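Local coordinates for protein ATP-citrate lyase beta-subunit (Chlorobium limicola, PDB 6HXJ) that probably serves as the beta-subunit of ATP-citrate lyase, which turns citrate, CoA and ATP into acetyl-CoA and oxaloacetate with release of ADP and phosphate, at residues G115-I120 / R137-L142; K352-R357 / D393-S398; N181-S186 / R215-D220; K248-F253 / Y288-G293. All blocks are in the same frame, centred on the assembly; numbering follows the deposited sequence.

How the interactions relate
From the N terminus, interaction 1 comes first: 115-120 is joined by 137-142 after a short connection, giving two neighbouring strands at one edge of the antiparallel sheet in the ATP-grasp region. Interaction 3 follows, where the end of helix 163-181 meets the loop after strand 200-210 and closes an excursion of two strands of that same sheet. The chain then enters the citrate-binding region. There interaction 4 pairs 248-253 with 288-293, and interaction 2 lays the C-terminal helix on strand 352-356 of the same mixed sheet. All four loops run in series, neither nested nor crossed. Interactions 2 and 4 touch at R357 and Y291, whereas interactions 1 and 2 lie about 50 Å apart, centre to centre.

Interaction 1: G115-I120 / R137-L142; sequences GAELLI and RIQIEL
A116 with I140 and L118 with I138 form the hydrogen-bonded pairs of two antiparallel strands whose axes approach to 4.6 Å, each pair exchanging two backbone bonds, such as L118 N to I138 O at 2.9 Å. G115, at the start, has a positive phi of 147° that suits glycine. On the E117 face, an extended side chain with CG anti to N (chi1 -161°) brings the carboxylate over R137: OE2 lies 3.3 Å from R137 CD, and OE1 sits over one guanidinium face, 3.9 Å from NH1. This salt bridge is long and works by charge alone, since no N-H is aimed at the oxygen. L119 runs alongside the same arginine, its CD2 3.6 Å from R137 NH2. A leucine in place of E117 is likely to leave the R137 guanidinium without this opposite charge and freer to swing. Q139 directs its OE1 to N112 ND2. On the other face, L118 CB meets I140 CD1 at 3.8 Å. That apolar face, with A116, is covered by helix 163-181, while helix 148-158 packs on L118 and I138; within the sheet, strand 115-121 lies between strands 104-112 and 136-141.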
# COMPACT_ATOMS: atom_id res chain seq x y z
N GLY A 115 -31.52 -7.43 -58.72
CA GLY A 115 -31.93 -8.72 -58.17
C GLY A 115 -31.29 -9.73 -59.09
O GLY A 115 -30.08 -9.68 -59.34
N ALA A 116 -32.11 -10.65 -59.59
CA ALA A 116 -31.66 -11.66 -60.53
C ALA A 116 -32.60 -11.80 -61.70
O ALA A 116 -33.64 -11.15 -61.77
CB ALA A 116 -31.58 -12.96 -59.75
N GLU A 117 -32.20 -12.63 -62.66
CA GLU A 117 -32.98 -12.93 -63.84
C GLU A 117 -33.04 -14.45 -63.99
O GLU A 117 -31.99 -15.11 -63.93
CB GLU A 117 -32.33 -12.31 -65.07
CG GLU A 117 -33.27 -12.18 -66.26
CD GLU A 117 -32.66 -11.50 -67.47
OE1 GLU A 117 -31.52 -11.84 -67.85
OE2 GLU A 117 -33.34 -10.61 -68.04
N LEU A 118 -34.25 -14.99 -64.16
CA LEU A 118 -34.44 -16.41 -64.33
C LEU A 118 -34.71 -16.67 -65.79
O LEU A 118 -35.68 -16.16 -66.33
CB LEU A 118 -35.58 -16.90 -63.43
CG LEU A 118 -35.93 -18.39 -63.47
CD1 LEU A 118 -34.80 -19.28 -62.95
CD2 LEU A 118 -37.17 -18.65 -62.70
N LEU A 119 -33.82 -17.42 -66.44
CA LEU A 119 -33.96 -17.77 -67.85
C LEU A 119 -34.40 -19.22 -67.89
O LEU A 119 -33.83 -20.07 -67.19
CB LEU A 119 -32.63 -17.55 -68.62
CG LEU A 119 -32.38 -16.12 -69.15
CD1 LEU A 119 -32.04 -15.17 -68.04
CD2 LEU A 119 -31.23 -16.11 -70.12
N ILE A 120 -35.46 -19.51 -68.66
CA ILE A 120 -35.99 -20.86 -68.80
C ILE A 120 -36.14 -21.27 -70.27
O ILE A 120 -36.56 -20.48 -71.10
CB ILE A 120 -37.31 -21.03 -67.97
CG1 ILE A 120 -37.66 -22.52 -67.79
CG2 ILE A 120 -38.50 -20.21 -68.54
CD1 ILE A 120 -38.67 -22.75 -66.77
N ARG A 137 -37.39 -15.25 -70.17
CA ARG A 137 -36.71 -14.71 -69.02
C ARG A 137 -37.59 -13.77 -68.23
O ARG A 137 -38.32 -12.97 -68.81
CB ARG A 137 -35.38 -14.03 -69.42
CG ARG A 137 -35.44 -13.09 -70.62
CD ARG A 137 -34.16 -12.31 -70.77
NE ARG A 137 -33.10 -13.08 -71.44
CZ ARG A 137 -31.94 -12.57 -71.86
NH1 ARG A 137 -31.67 -11.28 -71.68
NH2 ARG A 137 -31.05 -13.35 -72.46
N ILE A 138 -37.53 -13.89 -66.90
CA ILE A 138 -38.21 -12.96 -66.00
C ILE A 138 -37.20 -12.33 -65.06
O ILE A 138 -36.22 -12.98 -64.70
CB ILE A 138 -39.47 -13.47 -65.26
CG1 ILE A 138 -39.15 -14.58 -64.25
CG2 ILE A 138 -40.58 -13.84 -66.20
CD1 ILE A 138 -39.48 -14.21 -62.84
N GLN A 139 -37.43 -11.09 -64.65
CA GLN A 139 -36.56 -10.39 -63.73
C GLN A 139 -37.15 -10.47 -62.32
O GLN A 139 -38.27 -10.02 -62.09
CB GLN A 139 -36.34 -8.95 -64.18
CG GLN A 139 -35.77 -8.00 -63.12
CD GLN A 139 -34.34 -8.25 -62.81
OE1 GLN A 139 -33.58 -8.71 -63.65
NE2 GLN A 139 -33.95 -7.95 -61.60
N ILE A 140 -36.40 -11.09 -61.40
CA ILE A 140 -36.78 -11.21 -60.00
C ILE A 140 -36.21 -10.02 -59.28
O ILE A 140 -34.99 -9.93 -59.12
CB ILE A 140 -36.34 -12.56 -59.38
CG1 ILE A 140 -37.05 -13.73 -60.08
CG2 ILE A 140 -36.62 -12.60 -57.87
CD1 ILE A 140 -36.20 -14.80 -60.36
N GLU A 141 -37.07 -9.08 -58.87
CA GLU A 141 -36.64 -7.91 -58.11
C GLU A 141 -36.20 -8.36 -56.74
O GLU A 141 -36.77 -9.32 -56.19
CB GLU A 141 -37.73 -6.86 -58.03
CG GLU A 141 -37.79 -5.99 -59.28
CD GLU A 141 -36.51 -5.24 -59.63
OE1 GLU A 141 -36.06 -4.41 -58.80
OE2 GLU A 141 -35.97 -5.48 -60.73
N LEU A 142 -35.12 -7.76 -56.24
CA LEU A 142 -34.49 -8.08 -54.96
C LEU A 142 -35.51 -8.09 -53.80
O LEU A 142 -36.24 -7.11 -53.60
CB LEU A 142 -33.34 -7.10 -54.71
CG LEU A 142 -32.41 -7.39 -53.55
CD1 LEU A 142 -31.44 -8.51 -53.86
CD2 LEU A 142 -31.63 -6.17 -53.22

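Interaction 2: K352-R357 / D393-S398; sequences KIWVRR and DLAMKS
W354 carries most of this contact, presenting one face of its indole to the C-terminal helix at L394 and A395. The clearest interaction is a CH-pi contact: the methyl CB of A395 stands over the five-membered ring, 3.7 Å from its centroid and 20° off the ring normal. With CG anti to the carbonyl carbon, chi1 -55° places the indole off the strand toward the helix, and chi2 89° turns its face to the methyl. Apolar packing continues over the six-membered ring, where L394 CB comes within 3.7 Å of W354 CZ3, the two side chains running at a slant to one another. The L394 backbone shares the same side: its carbonyl oxygen lies 3.4 Å from W354 CH2. At the edge, near the ring plane, S398 CB sits 4.2 Å from W354 CZ2.

Polar atoms contribute little between the two segments. S398 OG rests against the aliphatic part of K352, 3.4 Å from CE; the K352 side chain bends at chi4, and its ammonium group makes a salt bridge with D378.

The tryptophan is set in an aromatic cluster, stacked with H380 and angled against H315, on the adjacent strands 378-382 and 315-318. I353 and V355 instead pack on helix 328-344. Strand 352-356 is thus an inner strand of a sheet with helices on both faces, helix 391-397 packing on the W354 side, consistent with the flavodoxin-like alpha/beta domain of the succinyl-CoA synthetase family, with strand 250-255 added antiparallel at the edge.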
# COMPACT_ATOMS: atom_id res chain seq x y z
N LYS A 352 17.99 -4.64 -64.19
CA LYS A 352 17.82 -3.22 -63.90
C LYS A 352 16.48 -3.10 -63.16
O LYS A 352 15.51 -3.78 -63.52
CB LYS A 352 17.82 -2.39 -65.20
CG LYS A 352 19.16 -2.43 -65.95
CD LYS A 352 19.08 -1.83 -67.34
CE LYS A 352 20.38 -2.00 -68.11
NZ LYS A 352 21.40 -0.99 -67.71
N ILE A 353 16.44 -2.30 -62.11
CA ILE A 353 15.22 -2.07 -61.32
C ILE A 353 14.73 -0.66 -61.66
O ILE A 353 15.54 0.27 -61.72
CB ILE A 353 15.47 -2.30 -59.78
CG1 ILE A 353 15.92 -3.76 -59.49
CG2 ILE A 353 14.22 -1.96 -58.95
CD1 ILE A 353 16.55 -4.04 -58.15
N TRP A 354 13.41 -0.52 -61.91
CA TRP A 354 12.75 0.76 -62.23
C TRP A 354 11.74 1.08 -61.14
O TRP A 354 10.79 0.33 -60.94
CB TRP A 354 12.08 0.70 -63.62
CG TRP A 354 13.01 0.30 -64.72
CD1 TRP A 354 13.29 -0.96 -65.16
CD2 TRP A 354 13.83 1.18 -65.49
NE1 TRP A 354 14.21 -0.93 -66.17
CE2 TRP A 354 14.56 0.38 -66.40
CE3 TRP A 354 14.00 2.58 -65.53
CZ2 TRP A 354 15.46 0.93 -67.33
CZ3 TRP A 354 14.88 3.12 -66.45
CH2 TRP A 354 15.60 2.30 -67.34
N VAL A 355 11.99 2.17 -60.41
CA VAL A 355 11.16 2.59 -59.29
C VAL A 355 10.45 3.91 -59.62
O VAL A 355 11.09 4.87 -60.06
CB VAL A 355 11.97 2.67 -57.96
CG1 VAL A 355 11.07 3.02 -56.77
CG2 VAL A 355 12.70 1.37 -57.68
N ARG A 356 9.13 3.94 -59.40
CA ARG A 356 8.29 5.13 -59.52
C ARG A 356 7.19 4.96 -58.49
O ARG A 356 6.40 4.02 -58.57
CB ARG A 356 7.73 5.35 -60.95
CG ARG A 356 7.06 6.71 -61.15
CD ARG A 356 5.60 6.68 -60.76
NE ARG A 356 4.94 7.97 -60.96
CZ ARG A 356 3.77 8.30 -60.45
NH1 ARG A 356 3.10 7.45 -59.67
NH2 ARG A 356 3.25 9.50 -60.68
N ARG A 357 7.15 5.86 -57.51
CA ARG A 357 6.19 5.75 -56.43
C ARG A 357 5.91 7.11 -55.74
O ARG A 357 6.72 8.04 -55.78
CB ARG A 357 6.69 4.70 -55.42
CG ARG A 357 5.74 4.30 -54.29
CD ARG A 357 4.48 3.60 -54.75
NE ARG A 357 3.79 2.95 -53.63
CZ ARG A 357 2.47 2.97 -53.44
NH1 ARG A 357 1.68 3.61 -54.29
NH2 ARG A 357 1.94 2.34 -52.39
N ASP A 393 8.36 2.60 -70.57
CA ASP A 393 8.98 3.07 -71.82
C ASP A 393 10.50 3.07 -71.68
O ASP A 393 11.20 2.48 -72.51
CB ASP A 393 8.47 4.47 -72.21
CG ASP A 393 6.95 4.68 -72.29
OD1 ASP A 393 6.19 3.69 -72.12
OD2 ASP A 393 6.51 5.84 -72.51
N LEU A 394 10.98 3.67 -70.58
CA LEU A 394 12.39 3.77 -70.22
C LEU A 394 13.03 2.39 -70.11
O LEU A 394 14.21 2.22 -70.47
CB LEU A 394 12.52 4.54 -68.91
CG LEU A 394 12.71 6.05 -69.04
CD1 LEU A 394 11.47 6.76 -69.58
CD2 LEU A 394 13.09 6.64 -67.74
N ALA A 395 12.24 1.40 -69.66
CA ALA A 395 12.65 0.01 -69.51
C ALA A 395 12.69 -0.70 -70.86
O ALA A 395 13.63 -1.46 -71.11
CB ALA A 395 11.70 -0.71 -68.56
N MET A 396 11.69 -0.44 -71.75
CA MET A 396 11.60 -1.01 -73.10
C MET A 396 12.76 -0.53 -73.98
O MET A 396 13.30 -1.31 -74.76
CB MET A 396 10.27 -0.61 -73.78
CG MET A 396 9.03 -1.36 -73.26
SD MET A 396 9.06 -3.18 -73.23
CE MET A 396 9.46 -3.56 -74.99
N LYS A 397 13.14 0.74 -73.82
CA LYS A 397 14.23 1.36 -74.56
C LYS A 397 15.59 0.75 -74.20
O LYS A 397 16.44 0.64 -75.08
CB LYS A 397 14.20 2.89 -74.39
CG LYS A 397 12.98 3.56 -75.04
CD LYS A 397 12.87 5.02 -74.62
CE LYS A 397 11.59 5.67 -75.11
NZ LYS A 397 11.51 7.10 -74.71
N SER A 398 15.77 0.28 -72.95
CA SER A 398 17.01 -0.37 -72.49
C SER A 398 17.07 -1.84 -72.97
O SER A 398 17.05 -2.79 -72.18
CB SER A 398 17.12 -0.27 -70.97
OG SER A 398 18.39 -0.72 -70.52

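Interaction 3: N181-S186 / R215-D220; sequences NEDAQS and RFRHAD
D183 and H218 meet in the tightly packed part of this contact. The ring edge of H218 faces the aspartate, CE1 lying 3.1 Å from D183 OD2, with the carboxylate standing almost perpendicular to the ring, while H218 NE2 bonds weakly to N181 O at 3.4 Å. W221 stacks on the ring. E182 is buried here too, and its OE1 stands 4.2 Å from D220 OD1, a repulsion probably eased by K15, which pairs with both residues; W16 and W221 also donate to E182.

The solvent side belongs to R217, joined to D183 by a salt bridge. R217 NH2 donates to both carboxylate oxygens, to D183 OD1 at 3.0 Å and to D183 OD2 at 3.2 Å, each accepting on its syn side. The planes are 18° apart; a third bond, R217 NE to D183 OD2, is weak. Bends at chi2 and chi3 (-148° and -86°) fold the arginine back to bring this edge onto the carboxylate. Its NH1 continues outward to a salt bridge with an acidic side chain of another protein chain. N181 ends helix 163-181, and the chain turns here into strand 184-195, so the contact pins the loop beyond strand 200-210 against that helix-to-strand junction.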
# COMPACT_ATOMS: atom_id res chain seq x y z
N ASN A 181 -30.83 -17.47 -50.62
CA ASN A 181 -30.24 -17.94 -49.38
C ASN A 181 -28.76 -18.34 -49.42
O ASN A 181 -28.11 -18.37 -48.37
CB ASN A 181 -31.07 -19.06 -48.85
CG ASN A 181 -32.35 -18.52 -48.23
OD1 ASN A 181 -32.37 -18.11 -47.06
ND2 ASN A 181 -33.43 -18.43 -48.99
N GLU A 182 -28.23 -18.66 -50.59
CA GLU A 182 -26.83 -19.06 -50.64
C GLU A 182 -25.88 -17.95 -51.12
O GLU A 182 -24.72 -18.24 -51.42
CB GLU A 182 -26.61 -20.35 -51.48
CG GLU A 182 -27.18 -21.63 -50.89
CD GLU A 182 -26.79 -22.00 -49.48
OE1 GLU A 182 -25.60 -21.88 -49.11
OE2 GLU A 182 -27.68 -22.46 -48.73
N ASP A 183 -26.34 -16.71 -51.20
CA ASP A 183 -25.50 -15.61 -51.68
C ASP A 183 -24.87 -15.91 -53.08
O ASP A 183 -23.71 -15.60 -53.30
CB ASP A 183 -24.40 -15.23 -50.64
CG ASP A 183 -24.82 -14.15 -49.65
OD1 ASP A 183 -24.87 -12.94 -50.05
OD2 ASP A 183 -25.01 -14.48 -48.45
N ALA A 184 -25.63 -16.54 -53.98
CA ALA A 184 -25.10 -16.88 -55.30
C ALA A 184 -24.98 -15.68 -56.18
O ALA A 184 -25.71 -14.72 -55.99
CB ALA A 184 -25.97 -17.93 -55.98
N GLN A 185 -24.10 -15.72 -57.16
CA GLN A 185 -23.94 -14.71 -58.20
C GLN A 185 -24.71 -15.24 -59.41
O GLN A 185 -25.36 -14.49 -60.14
CB GLN A 185 -22.46 -14.50 -58.51
CG GLN A 185 -21.75 -13.82 -57.35
CD GLN A 185 -20.24 -13.92 -57.37
OE1 GLN A 185 -19.63 -14.81 -57.96
NE2 GLN A 185 -19.60 -13.01 -56.65
N SER A 186 -24.70 -16.56 -59.59
CA SER A 186 -25.35 -17.26 -60.68
C SER A 186 -25.36 -18.78 -60.45
O SER A 186 -24.46 -19.33 -59.81
CB SER A 186 -24.70 -16.95 -62.02
OG SER A 186 -23.34 -17.35 -62.06
N ARG A 215 -19.00 -15.79 -46.89
CA ARG A 215 -18.75 -17.06 -46.16
C ARG A 215 -19.02 -16.97 -44.65
O ARG A 215 -19.42 -17.99 -44.09
CB ARG A 215 -17.31 -17.53 -46.38
CG ARG A 215 -17.08 -18.98 -46.00
CD ARG A 215 -15.73 -19.24 -45.36
NE ARG A 215 -15.64 -20.52 -44.67
CZ ARG A 215 -15.72 -20.67 -43.35
NH1 ARG A 215 -16.24 -21.77 -42.84
NH2 ARG A 215 -15.28 -19.72 -42.55
N PHE A 216 -18.82 -15.82 -44.02
CA PHE A 216 -18.99 -15.70 -42.57
C PHE A 216 -20.46 -15.91 -42.17
O PHE A 216 -20.75 -16.12 -40.99
CB PHE A 216 -18.47 -14.33 -42.07
CG PHE A 216 -19.25 -13.16 -42.63
CD1 PHE A 216 -18.92 -12.60 -43.86
CD2 PHE A 216 -20.35 -12.66 -41.96
CE1 PHE A 216 -19.69 -11.58 -44.42
CE2 PHE A 216 -21.12 -11.63 -42.51
CZ PHE A 216 -20.79 -11.11 -43.74
N ARG A 217 -21.37 -15.78 -43.13
CA ARG A 217 -22.78 -15.96 -42.85
C ARG A 217 -23.14 -17.43 -43.01
O ARG A 217 -24.20 -17.86 -42.56
CB ARG A 217 -23.62 -15.15 -43.84
CG ARG A 217 -23.48 -13.67 -43.72
CD ARG A 217 -24.78 -13.02 -44.10
NE ARG A 217 -24.89 -12.80 -45.54
CZ ARG A 217 -25.29 -11.65 -46.08
NH1 ARG A 217 -25.60 -10.62 -45.31
NH2 ARG A 217 -25.39 -11.53 -47.40
N HIS A 218 -22.27 -18.20 -43.73
CA HIS A 218 -22.47 -19.63 -44.04
C HIS A 218 -21.45 -20.55 -43.40
O HIS A 218 -20.33 -20.74 -43.91
CB HIS A 218 -22.49 -19.88 -45.54
CG HIS A 218 -23.32 -18.89 -46.28
ND1 HIS A 218 -22.81 -17.67 -46.64
CD2 HIS A 218 -24.62 -18.95 -46.64
CE1 HIS A 218 -23.80 -17.03 -47.23
NE2 HIS A 218 -24.91 -17.76 -47.25
N ALA A 219 -21.88 -21.20 -42.32
CA ALA A 219 -21.07 -22.18 -41.59
C ALA A 219 -21.08 -23.58 -42.27
O ALA A 219 -20.22 -24.41 -41.97
CB ALA A 219 -21.57 -22.29 -40.17
N ASP A 220 -22.02 -23.79 -43.21
CA ASP A 220 -22.14 -25.03 -43.96
C ASP A 220 -21.27 -25.06 -45.23
O ASP A 220 -21.27 -26.08 -45.93
CB ASP A 220 -23.62 -25.32 -44.27
CG ASP A 220 -24.27 -24.52 -45.40
OD1 ASP A 220 -24.09 -23.27 -45.43
OD2 ASP A 220 -24.98 -25.13 -46.23

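Interaction 4: K248-F253 / Y288-G293; sequences KGSVKF and YAEYSG. With COA (coenzyme A), chain B.
E290, with CG anti to its N (chi1 171°) and a bend at chi2, turns OE1 back between two serines; S250 OG is likewise anti, whereas S292 OG sits between N and the carbonyl carbon (chi1 57°). Both hydroxyls donate to E290 OE1, S250 OG at 3.2 Å from the syn side and S292 OG at 3.2 Å from the anti side, on opposite faces of the carboxylate plane; S250 OG also bonds weakly to D244. K252 runs alongside E290, its CD 3.4 Å from E290 OE2, but the ammonium group extends past. An alanine in place of E290 is likely to leave the two hydroxyls without their shared acceptor and the aliphatic part of K252 without the carboxylate it lies along.

The strands are antiparallel, with S250-S292 and K252-E290 as hydrogen-bonded pairs; K252 N reaches E290 O at 2.8 Å. On the other face V251 CG1 meets Y291 CB at 3.9 Å, and A289 CB lies at the edge of the F253 ring. Past the strand ends, K248 NZ comes within 3.5 Å of C5B of a bound coenzyme A, and G293 N bonds to a citrate. Strand 250-255 is an edge strand of the mixed sheet within this chain; V251 and F253 pack on helices 235-246 and 297-309, Y291 on helix 328-344, and E290 and Y288 on helix 268-280.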
# COMPACT_ATOMS: atom_id res chain seq x y z
N LYS A 248 -3.89 -8.25 -42.81
CA LYS A 248 -4.98 -7.29 -42.98
C LYS A 248 -4.90 -6.60 -44.34
O LYS A 248 -5.95 -6.34 -44.96
CB LYS A 248 -5.03 -6.30 -41.81
CG LYS A 248 -5.86 -6.82 -40.64
CD LYS A 248 -5.51 -6.12 -39.34
CE LYS A 248 -5.85 -6.94 -38.10
NZ LYS A 248 -5.35 -6.31 -36.85
N GLY A 249 -3.67 -6.41 -44.83
CA GLY A 249 -3.44 -5.87 -46.17
C GLY A 249 -3.71 -6.91 -47.26
O GLY A 249 -4.37 -7.93 -47.03
N SER A 250 -3.15 -6.68 -48.45
CA SER A 250 -3.32 -7.59 -49.58
C SER A 250 -2.03 -7.80 -50.39
O SER A 250 -1.33 -6.84 -50.72
CB SER A 250 -4.46 -7.10 -50.48
OG SER A 250 -4.60 -7.87 -51.67
N VAL A 251 -1.72 -9.07 -50.68
CA VAL A 251 -0.59 -9.51 -51.51
C VAL A 251 -1.08 -10.57 -52.50
O VAL A 251 -1.67 -11.58 -52.11
CB VAL A 251 0.72 -9.91 -50.79
CG1 VAL A 251 1.45 -8.70 -50.23
CG2 VAL A 251 0.49 -10.98 -49.73
N LYS A 252 -0.92 -10.30 -53.81
CA LYS A 252 -1.38 -11.17 -54.89
C LYS A 252 -0.22 -11.45 -55.84
O LYS A 252 0.56 -10.55 -56.17
CB LYS A 252 -2.57 -10.52 -55.64
CG LYS A 252 -3.75 -10.11 -54.75
CD LYS A 252 -5.06 -10.15 -55.50
CE LYS A 252 -6.24 -10.17 -54.57
NZ LYS A 252 -7.48 -10.65 -55.25
N PHE A 253 -0.07 -12.70 -56.25
CA PHE A 253 0.98 -13.06 -57.20
C PHE A 253 0.47 -14.09 -58.19
O PHE A 253 -0.13 -15.09 -57.79
CB PHE A 253 2.27 -13.53 -56.49
CG PHE A 253 3.35 -14.06 -57.42
CD1 PHE A 253 4.21 -13.19 -58.08
CD2 PHE A 253 3.50 -15.42 -57.62
CE1 PHE A 253 5.21 -13.68 -58.94
CE2 PHE A 253 4.48 -15.91 -58.48
CZ PHE A 253 5.33 -15.04 -59.13
N TYR A 288 2.18 -11.10 -62.70
CA TYR A 288 1.23 -10.11 -62.20
C TYR A 288 1.40 -10.11 -60.66
O TYR A 288 1.26 -11.16 -60.03
CB TYR A 288 -0.24 -10.38 -62.59
CG TYR A 288 -1.16 -9.33 -61.98
CD1 TYR A 288 -1.33 -8.07 -62.59
CD2 TYR A 288 -1.81 -9.55 -60.77
CE1 TYR A 288 -2.13 -7.08 -62.01
CE2 TYR A 288 -2.59 -8.56 -60.16
CZ TYR A 288 -2.75 -7.33 -60.80
OH TYR A 288 -3.56 -6.36 -60.24
N ALA A 289 1.74 -8.95 -60.07
CA ALA A 289 1.92 -8.83 -58.63
C ALA A 289 1.29 -7.56 -58.16
O ALA A 289 1.58 -6.47 -58.68
CB ALA A 289 3.39 -8.88 -58.26
N GLU A 290 0.43 -7.68 -57.16
CA GLU A 290 -0.25 -6.56 -56.53
C GLU A 290 0.01 -6.64 -55.02
O GLU A 290 0.03 -7.73 -54.46
CB GLU A 290 -1.75 -6.68 -56.84
CG GLU A 290 -2.66 -5.73 -56.09
CD GLU A 290 -3.97 -6.35 -55.64
OE1 GLU A 290 -4.29 -6.23 -54.44
OE2 GLU A 290 -4.68 -6.95 -56.49
N TYR A 291 0.21 -5.49 -54.39
CA TYR A 291 0.30 -5.30 -52.93
C TYR A 291 -0.43 -3.98 -52.53
O TYR A 291 -0.17 -2.93 -53.12
CB TYR A 291 1.73 -5.44 -52.36
CG TYR A 291 2.66 -4.29 -52.66
CD1 TYR A 291 2.64 -3.12 -51.90
CD2 TYR A 291 3.60 -4.38 -53.69
CE1 TYR A 291 3.47 -2.04 -52.19
CE2 TYR A 291 4.46 -3.31 -53.98
CZ TYR A 291 4.38 -2.14 -53.23
OH TYR A 291 5.22 -1.09 -53.50
N SER A 292 -1.41 -4.06 -51.65
CA SER A 292 -2.20 -2.88 -51.31
C SER A 292 -2.71 -2.96 -49.88
O SER A 292 -2.52 -3.96 -49.19
CB SER A 292 -3.37 -2.74 -52.29
OG SER A 292 -4.20 -3.89 -52.31
N GLY A 293 -3.35 -1.89 -49.44
CA GLY A 293 -3.98 -1.79 -48.13
C GLY A 293 -3.00 -1.78 -46.98
O GLY A 293 -3.30 -2.36 -45.92
N1A COA B . -1.43 -10.11 -27.16
C2A COA B . -1.81 -10.79 -28.25
N3A COA B . -2.33 -10.33 -29.38
C4A COA B . -2.50 -8.99 -29.33
C5A COA B . -2.18 -8.16 -28.27
C6A COA B . -1.59 -8.77 -27.15
N6A COA B . -1.07 -8.08 -26.13
N7A COA B . -2.50 -6.84 -28.57
C8A COA B . -2.98 -6.91 -29.79
N9A COA B . -3.01 -8.18 -30.31
C1B COA B . -3.54 -8.59 -31.61
C2B COA B . -5.01 -8.23 -31.83
O2B COA B . -5.89 -9.20 -31.26
C3B COA B . -5.05 -8.09 -33.35
O3B COA B . -5.11 -9.39 -33.96
P3B COA B . -6.35 -10.08 -34.78
O7A COA B . -5.69 -10.72 -36.02
O8A COA B . -7.32 -9.01 -35.28
O9A COA B . -6.99 -11.08 -33.90
C4B COA B . -3.68 -7.50 -33.69
O4B COA B . -2.81 -7.92 -32.62
C5B COA B . -3.58 -6.00 -33.86
O5B COA B . -4.82 -5.37 -33.48
P1A COA B . -5.21 -4.37 -32.22
O1A COA B . -6.41 -4.79 -31.44
O2A COA B . -3.98 -4.06 -31.38
O3A COA B . -5.55 -3.10 -33.12
P2A COA B . -4.66 -1.92 -33.73
O4A COA B . -4.41 -2.28 -35.23
O5A COA B . -5.29 -0.62 -33.41
O6A COA B . -3.24 -1.99 -32.99